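Local coordinates for lipopolysaccharide biosynthesis protein wbpB (Thermus thermophilus HB27, PDB 3OA0), which probably uses NAD to oxidise the sugar of a UDP-N-acetylglucosaminuronic acid in the synthesis of lipopolysaccharide precursors, at residues L130-H135 and G185-D190; V154-V159 and W225-D230; G178-N183 and T210-Y215. All coordinates share one frame; numbering follows the deposited sequence.

Interaction 1. Residues L130-H135 and G185-D190. With HP7 ((2S,3S,4R,5R,6R)-5-acetamido-6-[[[(2R,3S,4R,5R)-5-(2,4-dioxopyrimidin-1-yl)-3,4-dihydroxy-oxolan-2-yl]methoxy-hydroxy-phosphoryl]oxy-hydroxy-phosphoryl]oxy-3,4-dihydroxy-oxane-2-carboxylic acid), chain F.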
loop_
_atom_site.group_PDB
_atom_site.type_symbol
_atom_site.label_atom_id
_atom_site.label_comp_id
_atom_site.label_asym_id
_atom_site.label_seq_id
_atom_site.Cartn_x
_atom_site.Cartn_y
_atom_site.Cartn_z
ATOM N N LEU A 130 -24.751 -11.041 12.677
ATOM C CA LEU A 130 -25.898 -10.932 11.787
ATOM C C LEU A 130 -26.851 -10.127 12.619
ATOM O O LEU A 130 -27.663 -10.726 13.320
ATOM C CB LEU A 130 -26.538 -12.309 11.630
ATOM C CG LEU A 130 -25.663 -13.219 10.784
ATOM C CD1 LEU A 130 -26.132 -14.662 10.943
ATOM C CD2 LEU A 130 -25.658 -12.712 9.340
ATOM N N GLN A 131 -26.746 -8.808 12.607
ATOM C CA GLN A 131 -27.523 -8.040 13.573
ATOM C C GLN A 131 -29.023 -7.913 13.259
ATOM O O GLN A 131 -29.810 -7.607 14.156
ATOM C CB GLN A 131 -26.903 -6.668 13.855
ATOM C CG GLN A 131 -27.059 -5.659 12.738
ATOM C CD GLN A 131 -25.878 -5.648 11.768
ATOM O OE1 GLN A 131 -25.253 -6.677 11.446
ATOM N NE2 GLN A 131 -25.575 -4.449 11.278
ATOM N N LEU A 132 -29.443 -8.172 12.026
ATOM C CA LEU A 132 -30.876 -8.101 11.716
ATOM C C LEU A 132 -31.608 -9.153 12.537
ATOM O O LEU A 132 -32.757 -8.975 12.921
ATOM C CB LEU A 132 -31.133 -8.271 10.221
ATOM C CG LEU A 132 -30.788 -7.101 9.302
ATOM C CD1 LEU A 132 -31.188 -7.408 7.855
ATOM C CD2 LEU A 132 -31.437 -5.797 9.720
ATOM N N ARG A 133 -30.921 -10.235 12.865
ATOM C CA ARG A 133 -31.520 -11.305 13.650
ATOM C C ARG A 133 -31.850 -10.904 15.082
ATOM O O ARG A 133 -32.643 -11.586 15.731
ATOM C CB ARG A 133 -30.622 -12.526 13.663
ATOM C CG ARG A 133 -30.574 -13.244 12.364
ATOM C CD ARG A 133 -30.200 -14.699 12.502
ATOM N NE ARG A 133 -29.806 -15.313 11.236
ATOM C CZ ARG A 133 -29.668 -16.624 11.048
ATOM N NH1 ARG A 133 -29.851 -17.456 12.062
ATOM N NH2 ARG A 133 -29.287 -17.123 9.873
ATOM N N VAL A 134 -31.248 -9.818 15.583
ATOM C CA VAL A 134 -31.545 -9.336 16.929
ATOM C C VAL A 134 -32.334 -8.021 16.963
ATOM O O VAL A 134 -32.661 -7.515 18.043
ATOM C CB VAL A 134 -30.281 -9.270 17.816
ATOM C CG1 VAL A 134 -29.513 -10.565 17.699
ATOM C CG2 VAL A 134 -29.405 -8.083 17.408
ATOM N N HIS A 135 -32.672 -7.503 15.785
ATOM C CA HIS A 135 -33.551 -6.353 15.630
ATOM C C HIS A 135 -34.947 -6.715 16.121
ATOM O O HIS A 135 -35.559 -7.659 15.613
ATOM C CB HIS A 135 -33.623 -5.960 14.156
ATOM C CG HIS A 135 -34.286 -4.642 13.919
ATOM N ND1 HIS A 135 -35.453 -4.279 14.556
ATOM C CD2 HIS A 135 -33.934 -3.592 13.136
ATOM C CE1 HIS A 135 -35.800 -3.067 14.164
ATOM N NE2 HIS A 135 -34.898 -2.629 13.299
ATOM N N GLY A 185 -26.145 -7.104 0.079
ATOM C CA GLY A 185 -27.326 -7.978 0.151
ATOM C C GLY A 185 -27.291 -9.077 1.206
ATOM O O GLY A 185 -28.339 -9.500 1.735
ATOM N N ILE A 186 -26.083 -9.530 1.526
ATOM C CA ILE A 186 -25.965 -10.693 2.380
ATOM C C ILE A 186 -26.888 -10.609 3.585
ATOM O O ILE A 186 -27.481 -11.604 3.950
ATOM C CB ILE A 186 -24.521 -11.000 2.813
ATOM C CG1 ILE A 186 -24.491 -12.353 3.508
ATOM C CG2 ILE A 186 -23.999 -9.922 3.779
ATOM C CD1 ILE A 186 -24.756 -13.495 2.578
ATOM N N HIS A 187 -27.090 -9.464 4.209
ATOM C CA HIS A 187 -27.867 -9.499 5.449
ATOM C C HIS A 187 -29.371 -9.753 5.212
ATOM O O HIS A 187 -30.084 -10.261 6.109
ATOM C CB HIS A 187 -27.573 -8.247 6.305
ATOM C CG HIS A 187 -27.753 -6.988 5.523
ATOM N ND1 HIS A 187 -28.626 -5.988 5.895
ATOM C CD2 HIS A 187 -27.242 -6.621 4.327
ATOM C CE1 HIS A 187 -28.654 -5.055 4.960
ATOM N NE2 HIS A 187 -27.813 -5.411 4.002
ATOM N N PHE A 188 -29.843 -9.361 4.031
ATOM C CA PHE A 188 -31.246 -9.565 3.656
ATOM C C PHE A 188 -31.419 -10.998 3.207
ATOM O O PHE A 188 -32.397 -11.617 3.568
ATOM C CB PHE A 188 -31.771 -8.534 2.645
ATOM C CG PHE A 188 -31.865 -7.120 3.221
ATOM C CD1 PHE A 188 -31.136 -6.069 2.666
ATOM C CD2 PHE A 188 -32.672 -6.850 4.339
ATOM C CE1 PHE A 188 -31.220 -4.776 3.200
ATOM C CE2 PHE A 188 -32.755 -5.555 4.891
ATOM C CZ PHE A 188 -32.017 -4.528 4.323
ATOM N N PHE A 189 -30.461 -11.588 2.509
ATOM C CA PHE A 189 -30.622 -12.999 2.148
ATOM C C PHE A 189 -30.526 -13.819 3.406
ATOM O O PHE A 189 -31.212 -14.833 3.547
ATOM C CB PHE A 189 -29.589 -13.456 1.120
ATOM C CG PHE A 189 -29.730 -12.713 -0.170
ATOM C CD1 PHE A 189 -30.895 -12.868 -0.915
ATOM C CD2 PHE A 189 -28.739 -11.856 -0.620
ATOM C CE1 PHE A 189 -31.093 -12.167 -2.084
ATOM C CE2 PHE A 189 -28.921 -11.150 -1.792
ATOM C CZ PHE A 189 -30.096 -11.310 -2.537
ATOM N N ASP A 190 -29.670 -13.385 4.325
ATOM C CA ASP A 190 -29.629 -14.058 5.624
ATOM C C ASP A 190 -30.949 -13.865 6.375
ATOM O O ASP A 190 -31.477 -14.839 6.942
ATOM C CB ASP A 190 -28.459 -13.616 6.512
ATOM C CG ASP A 190 -28.400 -14.434 7.792
ATOM O OD1 ASP A 190 -27.842 -15.555 7.730
ATOM O OD2 ASP A 190 -29.027 -14.004 8.795
HETATM N N1 HP7 F . -21.596 4.441 5.319
HETATM C C2 HP7 F . -20.314 4.768 5.434
HETATM O O2 HP7 F . -19.986 5.895 5.876
HETATM N N3 HP7 F . -19.393 3.872 5.051
HETATM C C4 HP7 F . -19.666 2.643 4.548
HETATM O O4 HP7 F . -18.716 1.877 4.228
HETATM C C5 HP7 F . -21.009 2.305 4.424
HETATM C C6 HP7 F . -21.964 3.245 4.834
HETATM P PA HP7 F . -26.353 2.884 6.012
HETATM P PB HP7 F . -25.019 0.524 6.898
HETATM O "O'P" HP7 F . -22.640 -0.023 1.829
HETATM O "O'Q" HP7 F . -20.724 -0.939 2.134
HETATM C "C1'" HP7 F . -24.466 -1.330 5.076
HETATM O O1A HP7 F . -26.543 3.175 4.544
HETATM O O1B HP7 F . -26.309 -0.270 6.955
HETATM C C1C HP7 F . -22.458 5.517 5.817
HETATM C "C2'" HP7 F . -24.321 -2.821 5.390
HETATM N "N2'" HP7 F . -25.085 -3.156 6.591
HETATM O O2A HP7 F . -27.475 2.285 6.828
HETATM O O2B HP7 F . -24.426 1.069 8.185
HETATM C C2C HP7 F . -23.776 5.675 5.085
HETATM O O2C HP7 F . -23.591 6.705 4.116
HETATM C "C3'" HP7 F . -22.877 -3.324 5.281
HETATM O "O3'" HP7 F . -22.865 -4.761 5.351
HETATM O O3A HP7 F . -25.107 1.861 5.993
HETATM O O3B HP7 F . -23.996 -0.452 6.108
HETATM C C3C HP7 F . -24.702 6.158 6.186
HETATM O O3C HP7 F . -24.604 7.582 6.241
HETATM C "C4'" HP7 F . -22.223 -2.829 3.984
HETATM O "O4'" HP7 F . -20.827 -3.167 3.912
HETATM C C4C HP7 F . -24.128 5.600 7.476
HETATM O O4C HP7 F . -22.737 5.384 7.220
HETATM C "C5'" HP7 F . -22.420 -1.320 3.817
HETATM O "O5'" HP7 F . -23.826 -1.086 3.823
HETATM C C5C HP7 F . -24.892 4.309 7.737
HETATM O O5C HP7 F . -25.894 4.256 6.721
HETATM C "C6'" HP7 F . -21.890 -0.732 2.533
HETATM C "C7'" HP7 F . -26.422 -3.070 6.572
HETATM O "O7'" HP7 F . -27.004 -2.868 5.518
HETATM C "C8'" HP7 F . -27.259 -3.207 7.810
#

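Interaction 2. Residues V154-V159 and W225-D230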
loop_
_atom_site.group_PDB
_atom_site.type_symbol
_atom_site.label_atom_id
_atom_site.label_comp_id
_atom_site.label_asym_id
_atom_site.label_seq_id
_atom_site.Cartn_x
_atom_site.Cartn_y
_atom_site.Cartn_z
ATOM N N VAL A 154 -43.285 -12.156 -0.800
ATOM C CA VAL A 154 -42.486 -11.086 -0.181
ATOM C C VAL A 154 -41.901 -10.247 -1.298
ATOM O O VAL A 154 -41.425 -10.798 -2.290
ATOM C CB VAL A 154 -41.344 -11.722 0.603
ATOM C CG1 VAL A 154 -40.349 -10.676 1.203
ATOM C CG2 VAL A 154 -41.906 -12.583 1.690
ATOM N N VAL A 155 -41.918 -8.930 -1.140
ATOM C CA VAL A 155 -41.150 -8.017 -1.972
ATOM C C VAL A 155 -40.089 -7.335 -1.095
ATOM O O VAL A 155 -40.387 -6.715 -0.062
ATOM C CB VAL A 155 -42.054 -6.951 -2.610
ATOM C CG1 VAL A 155 -41.275 -5.950 -3.457
ATOM C CG2 VAL A 155 -43.225 -7.623 -3.394
ATOM N N LEU A 156 -38.829 -7.491 -1.482
ATOM C CA LEU A 156 -37.741 -6.939 -0.665
ATOM C C LEU A 156 -37.024 -5.893 -1.513
ATOM O O LEU A 156 -36.614 -6.180 -2.658
ATOM C CB LEU A 156 -36.711 -8.025 -0.337
ATOM C CG LEU A 156 -35.618 -7.384 0.515
ATOM C CD1 LEU A 156 -35.638 -8.041 1.887
ATOM C CD2 LEU A 156 -34.291 -7.484 -0.138
ATOM N N THR A 157 -36.862 -4.703 -0.951
ATOM C CA THR A 157 -36.186 -3.653 -1.708
ATOM C C THR A 157 -35.120 -3.021 -0.825
ATOM O O THR A 157 -35.355 -2.664 0.331
ATOM C CB THR A 157 -37.174 -2.549 -2.107
ATOM O OG1 THR A 157 -38.247 -3.144 -2.853
ATOM C CG2 THR A 157 -36.463 -1.534 -3.017
ATOM N N TYR A 158 -33.910 -2.933 -1.346
ATOM C CA TYR A 158 -32.929 -2.219 -0.587
ATOM C C TYR A 158 -32.051 -1.363 -1.469
ATOM O O TYR A 158 -31.357 -1.885 -2.344
ATOM C CB TYR A 158 -32.094 -3.195 0.206
ATOM C CG TYR A 158 -31.059 -2.486 1.013
ATOM C CD1 TYR A 158 -31.396 -1.342 1.732
ATOM C CD2 TYR A 158 -29.758 -2.954 1.066
ATOM C CE1 TYR A 158 -30.467 -0.688 2.524
ATOM C CE2 TYR A 158 -28.804 -2.277 1.812
ATOM C CZ TYR A 158 -29.171 -1.148 2.541
ATOM O OH TYR A 158 -28.233 -0.482 3.282
ATOM N N VAL A 159 -32.105 -0.052 -1.222
ATOM C CA VAL A 159 -31.386 0.933 -2.020
ATOM C C VAL A 159 -30.578 1.759 -1.049
ATOM O O VAL A 159 -31.137 2.358 -0.130
ATOM C CB VAL A 159 -32.364 1.904 -2.659
ATOM C CG1 VAL A 159 -31.609 2.960 -3.457
ATOM C CG2 VAL A 159 -33.334 1.159 -3.551
ATOM N N TRP A 225 -36.777 -9.647 -5.243
ATOM C CA TRP A 225 -35.858 -8.775 -4.506
ATOM C C TRP A 225 -35.132 -7.819 -5.434
ATOM O O TRP A 225 -34.882 -8.187 -6.596
ATOM C CB TRP A 225 -34.796 -9.557 -3.716
ATOM C CG TRP A 225 -34.009 -10.597 -4.517
ATOM C CD1 TRP A 225 -34.378 -11.910 -4.780
ATOM C CD2 TRP A 225 -32.752 -10.406 -5.180
ATOM N NE1 TRP A 225 -33.435 -12.515 -5.570
ATOM C CE2 TRP A 225 -32.419 -11.625 -5.804
ATOM C CE3 TRP A 225 -31.858 -9.329 -5.267
ATOM C CZ2 TRP A 225 -31.222 -11.806 -6.516
ATOM C CZ3 TRP A 225 -30.680 -9.504 -5.995
ATOM C CH2 TRP A 225 -30.380 -10.736 -6.612
ATOM N N PHE A 226 -34.763 -6.642 -4.914
ATOM C CA PHE A 226 -34.087 -5.589 -5.709
ATOM C C PHE A 226 -33.113 -4.877 -4.787
ATOM O O PHE A 226 -33.516 -4.426 -3.702
ATOM C CB PHE A 226 -35.088 -4.534 -6.188
ATOM C CG PHE A 226 -34.479 -3.405 -7.020
ATOM C CD1 PHE A 226 -34.408 -3.501 -8.400
ATOM C CD2 PHE A 226 -34.016 -2.248 -6.421
ATOM C CE1 PHE A 226 -33.882 -2.455 -9.170
ATOM C CE2 PHE A 226 -33.493 -1.220 -7.175
ATOM C CZ PHE A 226 -33.421 -1.310 -8.545
ATOM N N LEU A 227 -31.855 -4.819 -5.206
ATOM C CA LEU A 227 -30.796 -4.208 -4.418
ATOM C C LEU A 227 -30.074 -3.191 -5.273
ATOM O O LEU A 227 -29.639 -3.533 -6.374
ATOM C CB LEU A 227 -29.722 -5.254 -4.052
ATOM C CG LEU A 227 -30.202 -6.400 -3.161
ATOM C CD1 LEU A 227 -29.134 -7.519 -3.016
ATOM C CD2 LEU A 227 -30.707 -5.915 -1.802
ATOM N N SER A 228 -29.845 -1.996 -4.729
ATOM C CA SER A 228 -29.140 -0.962 -5.495
ATOM C C SER A 228 -28.270 -0.019 -4.648
ATOM O O SER A 228 -28.538 0.296 -3.469
ATOM C CB SER A 228 -30.106 -0.209 -6.419
ATOM O OG SER A 228 -29.404 0.678 -7.293
ATOM N N ILE A 229 -27.152 0.369 -5.247
ATOM C CA ILE A 229 -26.363 1.457 -4.681
ATOM C C ILE A 229 -26.608 2.784 -5.399
ATOM O O ILE A 229 -25.928 3.760 -5.124
ATOM C CB ILE A 229 -24.836 1.159 -4.630
ATOM C CG1 ILE A 229 -24.323 0.855 -6.040
ATOM C CG2 ILE A 229 -24.529 0.069 -3.572
ATOM C CD1 ILE A 229 -22.776 0.879 -6.259
ATOM N N ASP A 230 -27.550 2.840 -6.326
ATOM C CA ASP A 230 -27.860 4.108 -6.991
ATOM C C ASP A 230 -29.066 4.789 -6.346
ATOM O O ASP A 230 -30.195 4.298 -6.492
ATOM C CB ASP A 230 -28.178 3.842 -8.446
ATOM C CG ASP A 230 -28.534 5.113 -9.173
ATOM O OD1 ASP A 230 -28.679 6.133 -8.460
ATOM O OD2 ASP A 230 -28.692 5.053 -10.407
#

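Interaction 3. Residues G178-N183 and T210-Y215. With HP7 ((2S,3S,4R,5R,6R)-5-acetamido-6-[[[(2R,3S,4R,5R)-5-(2,4-dioxopyrimidin-1-yl)-3,4-dihydroxy-oxolan-2-yl]methoxy-hydroxy-phosphoryl]oxy-hydroxy-phosphoryl]oxy-3,4-dihydroxy-oxane-2-carboxylic acid), chain F.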
loop_
_atom_site.group_PDB
_atom_site.type_symbol
_atom_site.label_atom_id
_atom_site.label_comp_id
_atom_site.label_asym_id
_atom_site.label_seq_id
_atom_site.Cartn_x
_atom_site.Cartn_y
_atom_site.Cartn_z
ATOM N N GLY A 178 -17.144 -10.125 -3.102
ATOM C CA GLY A 178 -18.125 -11.110 -3.589
ATOM C C GLY A 178 -19.224 -10.490 -4.465
ATOM O O GLY A 178 -20.201 -11.171 -4.808
ATOM N N GLY A 179 -19.167 -9.197 -4.775
ATOM C CA GLY A 179 -20.232 -8.640 -5.603
ATOM C C GLY A 179 -21.262 -7.857 -4.799
ATOM O O GLY A 179 -21.389 -8.005 -3.580
ATOM N N LEU A 180 -21.984 -6.976 -5.482
ATOM C CA LEU A 180 -23.051 -6.171 -4.872
ATOM C C LEU A 180 -23.998 -6.986 -3.993
ATOM O O LEU A 180 -24.267 -6.641 -2.829
ATOM C CB LEU A 180 -23.848 -5.592 -6.031
ATOM C CG LEU A 180 -24.749 -4.410 -5.738
ATOM C CD1 LEU A 180 -23.828 -3.519 -4.974
ATOM C CD2 LEU A 180 -25.208 -3.715 -7.025
ATOM N N ALA A 181 -24.562 -8.045 -4.582
ATOM C CA ALA A 181 -25.547 -8.860 -3.889
ATOM C C ALA A 181 -24.983 -9.414 -2.575
ATOM O O ALA A 181 -25.753 -9.528 -1.604
ATOM C CB ALA A 181 -25.972 -10.042 -4.750
ATOM N N THR A 182 -23.719 -9.837 -2.591
ATOM C CA THR A 182 -23.047 -10.263 -1.343
ATOM C C THR A 182 -22.886 -9.054 -0.425
ATOM O O THR A 182 -23.402 -9.000 0.697
ATOM C CB THR A 182 -21.702 -10.949 -1.585
ATOM O OG1 THR A 182 -21.897 -12.173 -2.314
ATOM C CG2 THR A 182 -20.995 -11.353 -0.271
ATOM N N ASN A 183 -22.206 -8.029 -0.930
ATOM C CA ASN A 183 -21.748 -7.006 -0.004
ATOM C C ASN A 183 -22.893 -6.119 0.477
ATOM O O ASN A 183 -22.934 -5.765 1.647
ATOM C CB ASN A 183 -20.635 -6.151 -0.605
ATOM C CG ASN A 183 -20.063 -5.177 0.412
ATOM O OD1 ASN A 183 -19.437 -5.609 1.374
ATOM N ND2 ASN A 183 -20.341 -3.891 0.240
ATOM N N THR A 210 -24.570 -1.197 -10.563
ATOM C CA THR A 210 -25.295 -0.535 -9.479
ATOM C C THR A 210 -26.602 -1.217 -9.014
ATOM O O THR A 210 -27.239 -0.732 -8.090
ATOM C CB THR A 210 -25.615 0.927 -9.850
ATOM O OG1 THR A 210 -26.437 0.865 -11.018
ATOM C CG2 THR A 210 -24.334 1.772 -10.168
ATOM N N VAL A 211 -26.990 -2.312 -9.648
ATOM C CA VAL A 211 -28.293 -2.936 -9.460
ATOM C C VAL A 211 -28.159 -4.444 -9.533
ATOM O O VAL A 211 -27.561 -4.940 -10.480
ATOM C CB VAL A 211 -29.269 -2.525 -10.606
ATOM C CG1 VAL A 211 -30.546 -3.401 -10.529
ATOM C CG2 VAL A 211 -29.611 -1.057 -10.456
ATOM N N ASN A 212 -28.675 -5.182 -8.544
ATOM C CA ASN A 212 -28.802 -6.645 -8.687
ATOM C C ASN A 212 -30.265 -6.858 -8.330
ATOM O O ASN A 212 -30.775 -6.185 -7.407
ATOM C CB ASN A 212 -27.977 -7.520 -7.690
ATOM C CG ASN A 212 -26.493 -7.719 -8.064
ATOM O OD1 ASN A 212 -25.807 -8.519 -7.431
ATOM N ND2 ASN A 212 -25.988 -6.998 -9.057
ATOM N N ALA A 213 -30.938 -7.772 -9.026
ATOM C CA ALA A 213 -32.366 -8.025 -8.746
ATOM C C ALA A 213 -32.754 -9.421 -9.142
ATOM O O ALA A 213 -32.147 -9.969 -10.054
ATOM C CB ALA A 213 -33.287 -7.030 -9.446
ATOM N N GLY A 214 -33.765 -9.996 -8.482
ATOM C CA GLY A 214 -34.126 -11.365 -8.879
ATOM C C GLY A 214 -35.282 -11.984 -8.115
ATOM O O GLY A 214 -36.136 -11.256 -7.590
ATOM N N TYR A 215 -35.299 -13.311 -8.045
ATOM C CA TYR A 215 -36.447 -14.007 -7.457
ATOM C C TYR A 215 -35.918 -15.213 -6.696
ATOM O O TYR A 215 -35.009 -15.889 -7.176
ATOM C CB TYR A 215 -37.398 -14.442 -8.577
ATOM C CG TYR A 215 -38.505 -15.361 -8.108
ATOM C CD1 TYR A 215 -39.605 -14.850 -7.434
ATOM C CD2 TYR A 215 -38.421 -16.738 -8.287
ATOM C CE1 TYR A 215 -40.641 -15.685 -7.010
ATOM C CE2 TYR A 215 -39.445 -17.588 -7.852
ATOM C CZ TYR A 215 -40.558 -17.050 -7.225
ATOM O OH TYR A 215 -41.568 -17.895 -6.792
HETATM N N1 HP7 F . -21.596 4.441 5.319
HETATM C C2 HP7 F . -20.314 4.768 5.434
HETATM O O2 HP7 F . -19.986 5.895 5.876
HETATM N N3 HP7 F . -19.393 3.872 5.051
HETATM C C4 HP7 F . -19.666 2.643 4.548
HETATM O O4 HP7 F . -18.716 1.877 4.228
HETATM C C5 HP7 F . -21.009 2.305 4.424
HETATM C C6 HP7 F . -21.964 3.245 4.834
HETATM P PA HP7 F . -26.353 2.884 6.012
HETATM P PB HP7 F . -25.019 0.524 6.898
HETATM O "O'P" HP7 F . -22.640 -0.023 1.829
HETATM O "O'Q" HP7 F . -20.724 -0.939 2.134
HETATM C "C1'" HP7 F . -24.466 -1.330 5.076
HETATM O O1A HP7 F . -26.543 3.175 4.544
HETATM O O1B HP7 F . -26.309 -0.270 6.955
HETATM C C1C HP7 F . -22.458 5.517 5.817
HETATM C "C2'" HP7 F . -24.321 -2.821 5.390
HETATM N "N2'" HP7 F . -25.085 -3.156 6.591
HETATM O O2A HP7 F . -27.475 2.285 6.828
HETATM O O2B HP7 F . -24.426 1.069 8.185
HETATM C C2C HP7 F . -23.776 5.675 5.085
HETATM O O2C HP7 F . -23.591 6.705 4.116
HETATM C "C3'" HP7 F . -22.877 -3.324 5.281
HETATM O "O3'" HP7 F . -22.865 -4.761 5.351
HETATM O O3A HP7 F . -25.107 1.861 5.993
HETATM O O3B HP7 F . -23.996 -0.452 6.108
HETATM C C3C HP7 F . -24.702 6.158 6.186
HETATM O O3C HP7 F . -24.604 7.582 6.241
HETATM C "C4'" HP7 F . -22.223 -2.829 3.984
HETATM O "O4'" HP7 F . -20.827 -3.167 3.912
HETATM C C4C HP7 F . -24.128 5.600 7.476
HETATM O O4C HP7 F . -22.737 5.384 7.220
HETATM C "C5'" HP7 F . -22.420 -1.320 3.817
HETATM O "O5'" HP7 F . -23.826 -1.086 3.823
HETATM C C5C HP7 F . -24.892 4.309 7.737
HETATM O O5C HP7 F . -25.894 4.256 6.721
HETATM C "C6'" HP7 F . -21.890 -0.732 2.533
HETATM C "C7'" HP7 F . -26.422 -3.070 6.572
HETATM O "O7'" HP7 F . -27.004 -2.868 5.518
HETATM C "C8'" HP7 F . -27.259 -3.207 7.810
#

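Interaction 1. Residues L130-H135 and G185-D190
Arg133 and Asp190 form a two-bond salt bridge between the loop 130-135 and the start of helix 186-196. The guanidinium grips the carboxylate side-on, Arg133 NE to Asp190 OD2 at 2.9 Å and Arg133 NH2 to Asp190 OD1 at 3.0 Å, with the two flat groups only 22° from coplanar. NE meets the syn lone pair of OD2 in the guanidinium plane, while the NH2 bond is more tilted. NH2 also makes a weak bond to Glu283 O. Leu130 crosses the carboxylate at about a right angle, its CD2 lying 3.6 Å from Asp190 CG, so this buried ion pair has an apolar neighbour on the loop side.

Leu132, its CG anti to the carbonyl carbon (chi1 -74°), packs closely further on: its CD1 is 3.5 Å from His187 O and 3.8 Å from Phe188 CE2. All the touching residues are buried; the looser side of the contact is the one turned to the ligands. There Gln131 makes no contact with 185-190, and its NE2 bonds weakly to NAD O7N. His187 turns one ring face to the acetamide of the UDP-sugar, an approach modelled too tightly to trust in detail, while its NE2 bonds to Ile184 O. This is the cofactor and sugar site of a Gfo/Idh/MocA oxidoreductase, where a loop following the Rossmann sheet meets a helix of the C-terminal alpha/beta domain.

Interaction 2. Residues V154-V159 and W225-D230
Two neighbouring parallel strands pair here, Leu156 to Val159 beside Trp225 to Ser228, in the interior of the mixed sheet of the C-terminal domain; their axes run 4.7 Å apart and only 3° from parallel. The backbone ladder is Phe226 N to Leu156 O at 3.0 Å, then Tyr158 N to Phe226 O and Ser228 N to Tyr158 O, both at 2.8 Å. The first of these is the most bent, at 139°.

One face carries Leu156, Tyr158, Trp225 and Leu227. With CG beside its backbone N (chi1 -64°), Leu227 carries CD2 to 3.7 Å from Tyr158 CB, near the plane of the tyrosine ring at its edge, and Leu156 CD2 reaches the CB of Trp225. The rings of Phe188 and Phe189, on helix 186-196, meet Tyr158 and Trp225 edge-to-face. On the other face Val159 CG2 stands at the edge of the Phe226 ring, 4.3 Å from CE2, and Phe310 and Phe233 meet that ring edge-to-face. At the end of its strand Ser228 OG accepts from Asp230 N in an ST turn and also bonds to Thr210 O.

Tyr158, a residue seen to bind 2-oxoglutarate, touches the UDP-sugar, which places the end of this strand pair beside the probable substrate site of a Gfo/Idh/MocA C-terminal domain.

Interaction 3. Residues G178-N183 and T210-Y215
Asn212 swings its CG beside its own backbone N (chi1 -81°), and Leu180 holds CG anti to its backbone N (chi1 -162°); together these settings bring the amide and the isobutyl group against each other between strand 211-218 and the short helix 180-183. Asn212 OD1 points at the first turn of the helix, where it takes a weak, bent bond from Ala181 N at 3.1 Å, the N-H...O angle being 126°. The methyl of Ala181 presses on the same oxygen, CB to OD1 also 3.1 Å. What fixes the rotation of the amide is its other end: ND2 gives a nearly straight bond to Val211 O at 3.0 Å, with the donor lying above the carbonyl plane. Leu180 runs past the amide toward the start of the strand, its CD2 3.5 Å from Val211 N and equally close to Thr210 C.

A sheet strand and a helix are thus joined by Asn212 and Leu180, in the alpha/beta C-terminal domain of a Gfo/Idh/MocA oxidoreductase. Gly179 takes the N-cap position of helix 180-183 with backbone angles that would jam a CB against the preceding carbonyl. Just before it, Gly178 leaves helix 174-177 with positive phi, and its carbonyl O accepts from Thr182 OG1 at 3.2 Å and from Arg295 NE.

Farther along the same helix Asn183 faces the ligands. Its ND2 bonds to Tyr166 OH and lies 3.5 Å from the carboxylate oxygen O'Q of the UDP-sugar, while its OD1 accepts from Asn82 ND2; Asn82 and Asn183 are both seen to bind NAD.

Interactions 1 and 2 are buried, whereas interaction 3 is only partly so. A salt bridge beside leucine packing makes the first, a backbone ladder with apolar side chains the second, an asparagine amide and a leucine the third. Interactions 2 and 3 share the mixed sheet: strand 211-218 neighbours strand 221-228, with Leu227 N to Asn212 O at 2.8 Å. Helix 186-196, from interaction 1, lies on one face of that sheet, where Phe189 touches Trp225 and Leu227, and the ring of Phe189 also reaches Ala181 O of interaction 3. Interaction 1 alone brings in the loop after strand 126-128. Each of the three holds a residue close to the UDP-sugar: His187, Tyr158 and Asn183.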